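Local coordinates for peptidoglycan synthetase penicillin-binding protein 3 (Bifidobacterium adolescentis, PDB 4YE5), which probably binds penicillin and, like other members of its transpeptidase family, cross-links peptidoglycan strands during bacterial cell-wall synthesis, at residues N313-E318 with S343-V348; G337-S342 with E466-H471; Q320-A325 with D391-N396; D307-P312 with V348-K353. All coordinates share one frame; numbering follows the deposited sequence.

Contact 1 of 4, residues N313-E318 with S343-V348; sequences NTVTVE and SNVGMV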
# COMPACT_ATOMS: atom_id res chain seq x y z
N ASN A 313 4.49 41.53 13.03
CA ASN A 313 4.41 40.77 11.77
C ASN A 313 5.78 40.38 11.21
O ASN A 313 5.86 39.63 10.26
CB ASN A 313 3.53 41.45 10.72
CG ASN A 313 4.30 42.39 9.83
OD1 ASN A 313 4.35 42.20 8.62
ND2 ASN A 313 4.92 43.40 10.42
N THR A 314 6.85 40.89 11.81
CA THR A 314 8.16 40.36 11.48
C THR A 314 8.98 40.26 12.74
O THR A 314 8.71 40.94 13.71
CB THR A 314 8.94 41.25 10.49
OG1 THR A 314 9.41 42.42 11.19
CG2 THR A 314 8.08 41.65 9.30
N VAL A 315 10.00 39.41 12.71
CA VAL A 315 10.98 39.41 13.78
C VAL A 315 12.35 39.10 13.18
O VAL A 315 12.47 38.31 12.25
CB VAL A 315 10.62 38.44 14.93
CG1 VAL A 315 10.71 36.99 14.47
CG2 VAL A 315 11.53 38.68 16.14
N THR A 316 13.37 39.76 13.71
CA THR A 316 14.73 39.54 13.24
C THR A 316 15.58 38.90 14.34
O THR A 316 15.67 39.41 15.45
CB THR A 316 15.37 40.85 12.76
OG1 THR A 316 14.57 41.39 11.70
CG2 THR A 316 16.77 40.59 12.24
N VAL A 317 16.18 37.77 14.02
CA VAL A 317 16.99 37.05 14.99
C VAL A 317 18.31 36.68 14.35
O VAL A 317 18.34 36.10 13.26
CB VAL A 317 16.28 35.77 15.47
CG1 VAL A 317 17.28 34.81 16.10
CG2 VAL A 317 15.17 36.11 16.45
N GLU A 318 19.41 37.05 15.01
CA GLU A 318 20.75 36.76 14.50
C GLU A 318 20.91 37.13 13.02
O GLU A 318 21.39 36.32 12.22
CB GLU A 318 21.09 35.29 14.69
CG GLU A 318 21.04 34.83 16.13
CD GLU A 318 21.42 33.37 16.26
OE1 GLU A 318 22.42 32.96 15.63
OE2 GLU A 318 20.72 32.64 16.99
N SER A 343 1.29 31.34 12.70
CA SER A 343 2.29 32.39 12.78
C SER A 343 3.71 31.86 12.93
O SER A 343 4.12 31.43 14.03
CB SER A 343 1.97 33.36 13.91
OG SER A 343 3.02 34.29 14.10
N ASN A 344 4.46 31.90 11.83
CA ASN A 344 5.89 31.60 11.83
C ASN A 344 6.60 32.47 12.84
O ASN A 344 7.48 32.00 13.57
CB ASN A 344 6.49 31.88 10.45
CG ASN A 344 5.82 31.09 9.36
OD1 ASN A 344 5.25 30.03 9.62
ND2 ASN A 344 5.89 31.58 8.13
N VAL A 345 6.23 33.74 12.87
CA VAL A 345 6.89 34.70 13.73
C VAL A 345 6.66 34.30 15.19
O VAL A 345 7.60 34.23 15.98
CB VAL A 345 6.42 36.15 13.46
CG1 VAL A 345 6.95 37.10 14.54
CG2 VAL A 345 6.86 36.61 12.06
N GLY A 346 5.42 33.99 15.54
CA GLY A 346 5.11 33.49 16.87
C GLY A 346 5.92 32.26 17.27
O GLY A 346 6.37 32.15 18.41
N MSE A 347 6.12 31.35 16.32
CA MSE A 347 6.87 30.13 16.60
C MSE A 347 8.34 30.44 16.89
O MSE A 347 8.95 29.86 17.78
CB MSE A 347 6.79 29.14 15.42
CG MSE A 347 5.42 28.49 15.22
SE MSE A 347 4.85 27.46 16.77
CE MSE A 347 5.98 25.87 16.61
N VAL A 348 8.90 31.36 16.12
CA VAL A 348 10.28 31.80 16.37
C VAL A 348 10.43 32.43 17.74
O VAL A 348 11.38 32.12 18.47
CB VAL A 348 10.75 32.78 15.28
CG1 VAL A 348 12.04 33.50 15.71
CG2 VAL A 348 10.90 32.02 13.96

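Contact 2 of 4, residues G337-S342 with E466-H471; sequences GILEQS and ESSAEH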
# COMPACT_ATOMS: atom_id res chain seq x y z
N GLY A 337 -3.06 30.28 19.96
CA GLY A 337 -3.38 31.18 18.86
C GLY A 337 -2.29 31.27 17.80
O GLY A 337 -2.57 31.45 16.62
N ILE A 338 -1.03 31.16 18.22
CA ILE A 338 0.08 31.11 17.26
C ILE A 338 -0.10 29.92 16.30
O ILE A 338 0.16 30.02 15.08
CB ILE A 338 1.46 31.08 17.97
CG1 ILE A 338 1.80 32.50 18.49
CG2 ILE A 338 2.56 30.56 17.04
CD1 ILE A 338 2.83 32.55 19.61
N LEU A 339 -0.55 28.79 16.84
CA LEU A 339 -0.85 27.61 16.03
C LEU A 339 -2.04 27.91 15.09
O LEU A 339 -1.96 27.70 13.88
CB LEU A 339 -1.21 26.39 16.91
CG LEU A 339 -1.49 25.13 16.08
CD1 LEU A 339 -0.21 24.63 15.35
CD2 LEU A 339 -2.18 23.98 16.86
N GLU A 340 -3.12 28.38 15.69
CA GLU A 340 -4.36 28.66 14.96
C GLU A 340 -4.15 29.66 13.82
O GLU A 340 -4.74 29.55 12.74
CB GLU A 340 -5.40 29.20 15.94
CG GLU A 340 -6.69 29.60 15.27
CD GLU A 340 -7.23 30.92 15.78
OE1 GLU A 340 -6.55 31.58 16.60
OE2 GLU A 340 -8.34 31.30 15.34
N GLN A 341 -3.29 30.64 14.06
CA GLN A 341 -3.04 31.69 13.07
C GLN A 341 -1.86 31.37 12.16
O GLN A 341 -1.49 32.19 11.33
CB GLN A 341 -2.80 33.03 13.78
CG GLN A 341 -3.98 33.46 14.66
CD GLN A 341 -5.05 34.20 13.87
OE1 GLN A 341 -4.90 34.42 12.67
NE2 GLN A 341 -6.12 34.59 14.54
N SER A 342 -1.29 30.18 12.30
CA SER A 342 -0.15 29.78 11.46
C SER A 342 0.99 30.81 11.52
O SER A 342 1.61 31.11 10.51
CB SER A 342 -0.59 29.58 10.00
OG SER A 342 -1.67 28.66 9.91
N GLU A 466 -8.31 21.93 17.46
CA GLU A 466 -9.73 22.16 17.28
C GLU A 466 -9.99 23.67 17.09
O GLU A 466 -10.82 24.05 16.25
CB GLU A 466 -10.55 21.58 18.45
CG GLU A 466 -12.02 21.98 18.38
CD GLU A 466 -12.96 21.04 19.14
OE1 GLU A 466 -12.48 20.20 19.92
OE2 GLU A 466 -14.18 21.16 18.93
N SER A 467 -9.28 24.52 17.83
CA SER A 467 -9.37 25.96 17.58
C SER A 467 -8.85 26.28 16.17
O SER A 467 -9.41 27.11 15.46
CB SER A 467 -8.60 26.77 18.63
OG SER A 467 -9.20 26.62 19.91
N SER A 468 -7.79 25.59 15.74
CA SER A 468 -7.26 25.78 14.39
C SER A 468 -8.31 25.40 13.31
O SER A 468 -8.44 26.10 12.32
CB SER A 468 -5.95 24.99 14.16
OG SER A 468 -4.94 25.39 15.10
N ALA A 469 -9.06 24.31 13.52
CA ALA A 469 -10.13 23.91 12.58
C ALA A 469 -11.26 24.95 12.54
O ALA A 469 -11.77 25.30 11.47
CB ALA A 469 -10.71 22.54 12.97
N GLU A 470 -11.67 25.43 13.70
CA GLU A 470 -12.74 26.42 13.77
C GLU A 470 -12.37 27.71 13.03
O GLU A 470 -13.24 28.43 12.56
CB GLU A 470 -13.10 26.73 15.22
CG GLU A 470 -13.79 25.58 15.92
CD GLU A 470 -14.22 25.95 17.32
OE1 GLU A 470 -13.94 27.09 17.73
OE2 GLU A 470 -14.84 25.10 18.01
N HIS A 471 -11.08 27.99 12.94
CA HIS A 471 -10.61 29.15 12.17
C HIS A 471 -11.11 29.12 10.70
O HIS A 471 -11.28 30.17 10.08
CB HIS A 471 -9.08 29.22 12.22
CG HIS A 471 -8.51 30.49 11.68
ND1 HIS A 471 -8.46 31.66 12.42
CD2 HIS A 471 -7.98 30.79 10.47
CE1 HIS A 471 -7.91 32.61 11.69
NE2 HIS A 471 -7.61 32.11 10.50
O HOH W 1 -5.76 27.23 11.54
O HOH W 2 -10.37 29.60 16.18

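Contact 3 of 4, residues Q320-A325 with D391-N396; sequences QTYKDA and DRRTRN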
# COMPACT_ATOMS: atom_id res chain seq x y z
N GLN A 320 18.70 37.32 10.83
CA GLN A 320 17.71 36.68 9.96
C GLN A 320 16.32 37.23 10.23
O GLN A 320 15.91 37.36 11.38
CB GLN A 320 17.72 35.16 10.15
CG GLN A 320 19.01 34.49 9.73
CD GLN A 320 19.34 34.73 8.27
OE1 GLN A 320 18.46 34.66 7.40
NE2 GLN A 320 20.60 35.03 7.98
N THR A 321 15.59 37.56 9.16
CA THR A 321 14.26 38.12 9.31
C THR A 321 13.18 37.12 8.91
O THR A 321 13.26 36.50 7.85
CB THR A 321 14.11 39.43 8.52
OG1 THR A 321 14.89 40.45 9.15
CG2 THR A 321 12.65 39.89 8.48
N TYR A 322 12.19 36.96 9.78
CA TYR A 322 11.08 36.04 9.52
C TYR A 322 9.76 36.78 9.44
O TYR A 322 9.52 37.73 10.20
CB TYR A 322 11.02 34.95 10.60
CG TYR A 322 12.33 34.22 10.77
CD1 TYR A 322 12.63 33.09 10.01
CD2 TYR A 322 13.30 34.69 11.66
CE1 TYR A 322 13.83 32.43 10.15
CE2 TYR A 322 14.51 34.04 11.81
CZ TYR A 322 14.77 32.92 11.06
OH TYR A 322 15.99 32.28 11.21
N LYS A 323 8.91 36.36 8.50
CA LYS A 323 7.63 37.01 8.28
C LYS A 323 6.49 35.99 8.28
O LYS A 323 6.69 34.82 7.94
CB LYS A 323 7.63 37.75 6.93
CG LYS A 323 8.50 38.99 6.92
CD LYS A 323 8.32 39.79 5.64
CE LYS A 323 8.94 41.19 5.75
NZ LYS A 323 10.43 41.15 5.86
N ASP A 324 5.30 36.44 8.65
CA ASP A 324 4.11 35.61 8.47
C ASP A 324 3.60 35.81 7.04
O ASP A 324 4.00 36.76 6.38
CB ASP A 324 3.04 35.94 9.52
CG ASP A 324 3.41 35.41 10.91
OD1 ASP A 324 4.31 34.53 10.99
OD2 ASP A 324 2.81 35.85 11.92
N ALA A 325 2.72 34.93 6.59
CA ALA A 325 2.19 34.97 5.23
C ALA A 325 1.45 36.26 4.96
O ALA A 325 1.38 36.73 3.82
CB ALA A 325 1.28 33.78 5.00
N ASP A 391 21.90 25.72 9.69
CA ASP A 391 22.49 27.05 9.83
C ASP A 391 21.54 27.92 10.65
O ASP A 391 20.51 27.44 11.10
CB ASP A 391 22.82 27.68 8.47
CG ASP A 391 21.60 27.91 7.60
OD1 ASP A 391 20.58 28.43 8.11
OD2 ASP A 391 21.66 27.56 6.40
N ARG A 392 21.89 29.19 10.82
CA ARG A 392 21.11 30.07 11.69
C ARG A 392 19.67 30.32 11.23
O ARG A 392 18.82 30.69 12.03
CB ARG A 392 21.83 31.41 11.93
CG ARG A 392 23.08 31.29 12.79
CD ARG A 392 22.98 30.18 13.84
NE ARG A 392 22.32 30.61 15.08
CZ ARG A 392 22.22 29.85 16.17
NH1 ARG A 392 21.60 30.32 17.25
NH2 ARG A 392 22.74 28.63 16.19
N ARG A 393 19.40 30.10 9.95
CA ARG A 393 18.04 30.24 9.45
C ARG A 393 17.23 28.93 9.54
O ARG A 393 16.11 28.91 10.07
CB ARG A 393 18.02 30.78 8.02
CG ARG A 393 16.61 31.02 7.51
CD ARG A 393 16.54 31.95 6.31
NE ARG A 393 15.17 32.41 6.13
CZ ARG A 393 14.70 33.57 6.59
NH1 ARG A 393 15.50 34.40 7.24
NH2 ARG A 393 13.43 33.90 6.39
N THR A 394 17.79 27.84 9.03
CA THR A 394 17.06 26.58 8.98
C THR A 394 16.75 26.04 10.38
O THR A 394 15.81 25.29 10.55
CB THR A 394 17.80 25.51 8.16
OG1 THR A 394 19.04 25.19 8.79
CG2 THR A 394 18.06 26.01 6.73
N ARG A 395 17.54 26.43 11.38
CA ARG A 395 17.25 26.01 12.76
C ARG A 395 15.90 26.59 13.19
O ARG A 395 15.26 26.06 14.09
CB ARG A 395 18.36 26.45 13.73
CG ARG A 395 18.37 27.95 14.02
CD ARG A 395 19.41 28.33 15.07
NE ARG A 395 19.18 27.67 16.36
CZ ARG A 395 18.49 28.20 17.37
NH1 ARG A 395 18.35 27.52 18.50
NH2 ARG A 395 17.94 29.40 17.24
N ASN A 396 15.48 27.68 12.55
CA ASN A 396 14.19 28.31 12.85
C ASN A 396 13.04 27.88 11.94
O ASN A 396 11.91 27.64 12.41
CB ASN A 396 14.34 29.83 12.85
CG ASN A 396 14.94 30.34 14.13
OD1 ASN A 396 14.48 29.97 15.22
ND2 ASN A 396 15.98 31.17 14.03
O HOH W 3 17.67 33.46 13.05

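Contact 4 of 4, residues D307-P312 with V348-K353; sequences DKFTVP and VIAGDK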
# COMPACT_ATOMS: atom_id res chain seq x y z
N ASP A 307 0.10 30.50 27.34
CA ASP A 307 1.05 31.61 27.52
C ASP A 307 0.76 32.73 26.54
O ASP A 307 0.43 32.47 25.39
CB ASP A 307 2.50 31.15 27.34
CG ASP A 307 3.08 30.50 28.59
OD1 ASP A 307 2.47 30.63 29.67
OD2 ASP A 307 4.15 29.86 28.50
N LYS A 308 0.90 33.97 26.99
CA LYS A 308 0.51 35.13 26.19
C LYS A 308 1.71 35.74 25.48
O LYS A 308 2.76 35.97 26.09
CB LYS A 308 -0.13 36.19 27.07
CG LYS A 308 -1.38 35.74 27.81
CD LYS A 308 -1.90 36.86 28.72
CE LYS A 308 -3.19 36.48 29.41
NZ LYS A 308 -3.05 35.26 30.26
N PHE A 309 1.55 36.01 24.19
CA PHE A 309 2.60 36.64 23.41
C PHE A 309 2.10 37.89 22.69
O PHE A 309 0.91 38.01 22.37
CB PHE A 309 3.17 35.66 22.36
CG PHE A 309 3.80 34.42 22.94
CD1 PHE A 309 3.02 33.30 23.25
CD2 PHE A 309 5.17 34.35 23.15
CE1 PHE A 309 3.61 32.15 23.78
CE2 PHE A 309 5.77 33.19 23.66
CZ PHE A 309 4.98 32.09 23.98
N THR A 310 3.02 38.82 22.45
CA THR A 310 2.79 39.91 21.51
C THR A 310 3.56 39.57 20.25
O THR A 310 4.79 39.49 20.26
CB THR A 310 3.29 41.25 22.07
OG1 THR A 310 2.60 41.53 23.29
CG2 THR A 310 3.04 42.38 21.07
N VAL A 311 2.84 39.37 19.16
CA VAL A 311 3.45 38.83 17.95
C VAL A 311 3.38 39.87 16.84
O VAL A 311 2.31 40.10 16.28
CB VAL A 311 2.73 37.52 17.51
CG1 VAL A 311 3.51 36.82 16.41
CG2 VAL A 311 2.57 36.58 18.69
N PRO A 312 4.52 40.50 16.54
CA PRO A 312 4.59 41.52 15.49
C PRO A 312 4.59 40.82 14.14
O PRO A 312 4.66 39.59 14.13
CB PRO A 312 5.95 42.19 15.75
CG PRO A 312 6.78 41.11 16.35
CD PRO A 312 5.83 40.23 17.14
N VAL A 348 8.90 31.36 16.12
CA VAL A 348 10.28 31.80 16.37
C VAL A 348 10.43 32.43 17.74
O VAL A 348 11.38 32.12 18.47
CB VAL A 348 10.75 32.78 15.28
CG1 VAL A 348 12.04 33.50 15.71
CG2 VAL A 348 10.90 32.02 13.96
N ILE A 349 9.51 33.30 18.10
CA ILE A 349 9.53 33.91 19.42
C ILE A 349 9.35 32.87 20.52
O ILE A 349 10.14 32.80 21.46
CB ILE A 349 8.47 35.02 19.56
CG1 ILE A 349 8.79 36.16 18.59
CG2 ILE A 349 8.44 35.54 21.01
CD1 ILE A 349 7.76 37.27 18.56
N ALA A 350 8.31 32.04 20.40
CA ALA A 350 8.02 31.02 21.41
C ALA A 350 9.16 30.02 21.58
O ALA A 350 9.43 29.55 22.67
CB ALA A 350 6.72 30.27 21.06
N GLY A 351 9.84 29.69 20.48
CA GLY A 351 10.83 28.63 20.50
C GLY A 351 12.21 29.09 20.93
O GLY A 351 13.17 28.33 20.85
N ASP A 352 12.29 30.34 21.39
CA ASP A 352 13.57 31.00 21.71
C ASP A 352 14.53 30.11 22.50
O ASP A 352 15.72 30.03 22.16
CB ASP A 352 13.31 32.30 22.48
CG ASP A 352 14.60 33.04 22.84
OD1 ASP A 352 15.53 33.09 22.01
OD2 ASP A 352 14.67 33.58 23.97
N LYS A 353 14.02 29.45 23.54
CA LYS A 353 14.87 28.69 24.45
C LYS A 353 15.03 27.22 24.04
O LYS A 353 15.80 26.48 24.65
CB LYS A 353 14.34 28.78 25.89
CG LYS A 353 14.30 30.19 26.48
CD LYS A 353 15.69 30.76 26.62
CE LYS A 353 15.67 32.10 27.34
NZ LYS A 353 17.04 32.64 27.46

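Contact 1 of 4, residues N313-E318 with S343-V348
The flat group that Val345 meets is the peptide unit between Asn313 and Thr314. The CG2 methyl of Val345 lies over one face of this unit and not in its plane. It sits 3.7 Å from Asn313 O and also touches Thr314 CA. Tyr322 of the neighbouring strand 320-323 also touches Val348.

The rest of the contact is a row of valines. Val315 CG1 rests between two methyls of the helix, 3.8 Å from Val345 CG1 and 3.9 Å from Val348 CG1. Its chi1 of 68° places CG1 between the backbone N and the carbonyl carbon, facing the helix. Val317 CG2 extends the row and touches Val348 CG1 at 4.1 Å. The strand and helix axes come within 8.2 Å at an angle of 37°, so the first helical turn runs roughly along the strand.

Ser343 caps this helix. Its OG accepts from Gly346 N at 2.8 Å, and the bond is nearly straight at 163°. Asp324 binds both Ser343 OG and Val345 N, which fixes the helix start further. Asn344 OD1 bonds Lys290 NZ on helix 290-299. Ser342, Ser343 and Asn344 probably form the SxN motif of penicillin-binding transpeptidases. The small hairpin 314-323 packs on the helix that begins with the asparagine of this motif.

Contact 2 of 4, residues G337-S342 with E466-H471
Glu340 and Ser468 form the tight part of this contact, with their CA atoms only 4.1 Å apart. Ser468 OG presses on Glu340 CA at 3.3 Å and on Leu339 CD2 at 3.6 Å. This hydroxyl is bonded to Ala464 O, one turn back in its own helix. The Glu340 CG methylene lies against Ser467 O.

The other side is looser and hydrated. His471 ND1 donates to Glu340 OE2 at 2.9 Å, a bent bond of 143°. The ring stands nearly perpendicular to the carboxylate and meets OE2 from above the carboxylate plane. With chi1 at -169°, CG of His471 is anti to the backbone N, and the ring swings back under Glu340 O, which lies over one face. One water donates to both Glu340 OE2 and Ser467 O. A second joins Glu340 O to Ser468 O at 2.8 and 3.0 Å. Gln341 OE1 sits obliquely beside His471 CE1.

Ser342 leaves the helix with positive phi in a Schellman motif, and Lys486 NZ bonds Leu339 O nearby. Leu339 wedges between helix 290-299 and helix 455-470, while Ile338 packs on strand 308-311.

Contact 3 of 4, residues Q320-A325 with D391-N396
Arg393 and Tyr322 make a flat stack: the guanidinium lies on one face of the ring, with planes 14° apart and centres 4.5 Å apart. Tyr322 CE1 falls over the centre of the guanidinium. In the guanidinium plane, at its edge, NH1 and NH2 both grip one backbone oxygen, Thr321 O, from the same face of its peptide. The NH2 bond is 3.0 Å long. NH1 also donates to Gln320 OE1 at 3.0 Å, and this bond follows a lone pair in the amide plane. The Arg393 chain is extended from CG to NE, which carries the group across to the strand.

Asn396 CB packs obliquely against the tyrosine ring. Beyond the ring, a water lies 2.8 Å from Tyr322 OH and donates to Arg392 O.

Second-shell groups set these positions. Asp391 and Thr394 form a capping box, and Asp391 OD1 accepts from both Arg393 N and Thr394 N. Asn396 OD1 is bonded by Arg359 NH1. Backbone bonds to Val315 hold Tyr322 in its hairpin.

Three N-H bonds near its plane limit rotation of the guanidinium. The stack is of the cation-pi kind, its positive charge probably stabilised by the ring face and two neutral carbonyl oxygens.

Contact 4 of 4, residues D307-P312 with V348-K353
Phe309 packs on Ile349 and Ala350 across this contact, and its backbone O is bonded by Trp566 NE1 at the C-terminus of the chain. Just before the same strand, Asp307 OD2 is held by both Lys304 N and His303 ND1. Between the segments the contact is apolar.

It belongs to the transpeptidase domain, where the two-stranded antiparallel sheet of 308-311 and 331-334 packs on helix 344-350. Phe309 and Val311 pair through their backbones with Trp333 and Glu331.

Phe309 carries one half of the packing. Its CZ touches Ala350 CB at 3.9 Å, and CE2 lies the same distance from Ala350 CA. CD2 meets Ile349 CG2 at 4.1 Å. Both helix methyls approach the ring obliquely. His303 adds an edge-to-face ring contact, and Leu335 and Ile338 of helix 335-340 also pack on Phe309, which leaves the ring buried.

Ile349 carries the other half. Its CG2 is anti to the backbone N and points to the phenyl ring. The CG1 branch continues extended, with chi2 at 176°, and brings CD1 to the far end of the strand. CD1 lies 4.1 Å from Thr310 O, and it ends against the proline ring, 3.8 Å from Pro312 CD.

In the fold
Contacts 1, 3 and 4 cluster round helix 344-350. The centre of contact 1 lies about 7 Å from that of contact 3 and about 8 Å from that of contact 4. Strands 314-317 and 320-323 form one hairpin, so contacts 1 and 3 use its two halves. Contact 2 is farther off, its centre about 17 Å from that of contact 1. Ser343 N joins the two through a probable hydrogen bond to Ile338 O at 2.9 Å. The probable active site lies at this junction. Ser287 and Lys290 fit an SxxK motif and Lys486 a KSG motif. Ser342 of contact 2 and Asn344 of contact 1 face them.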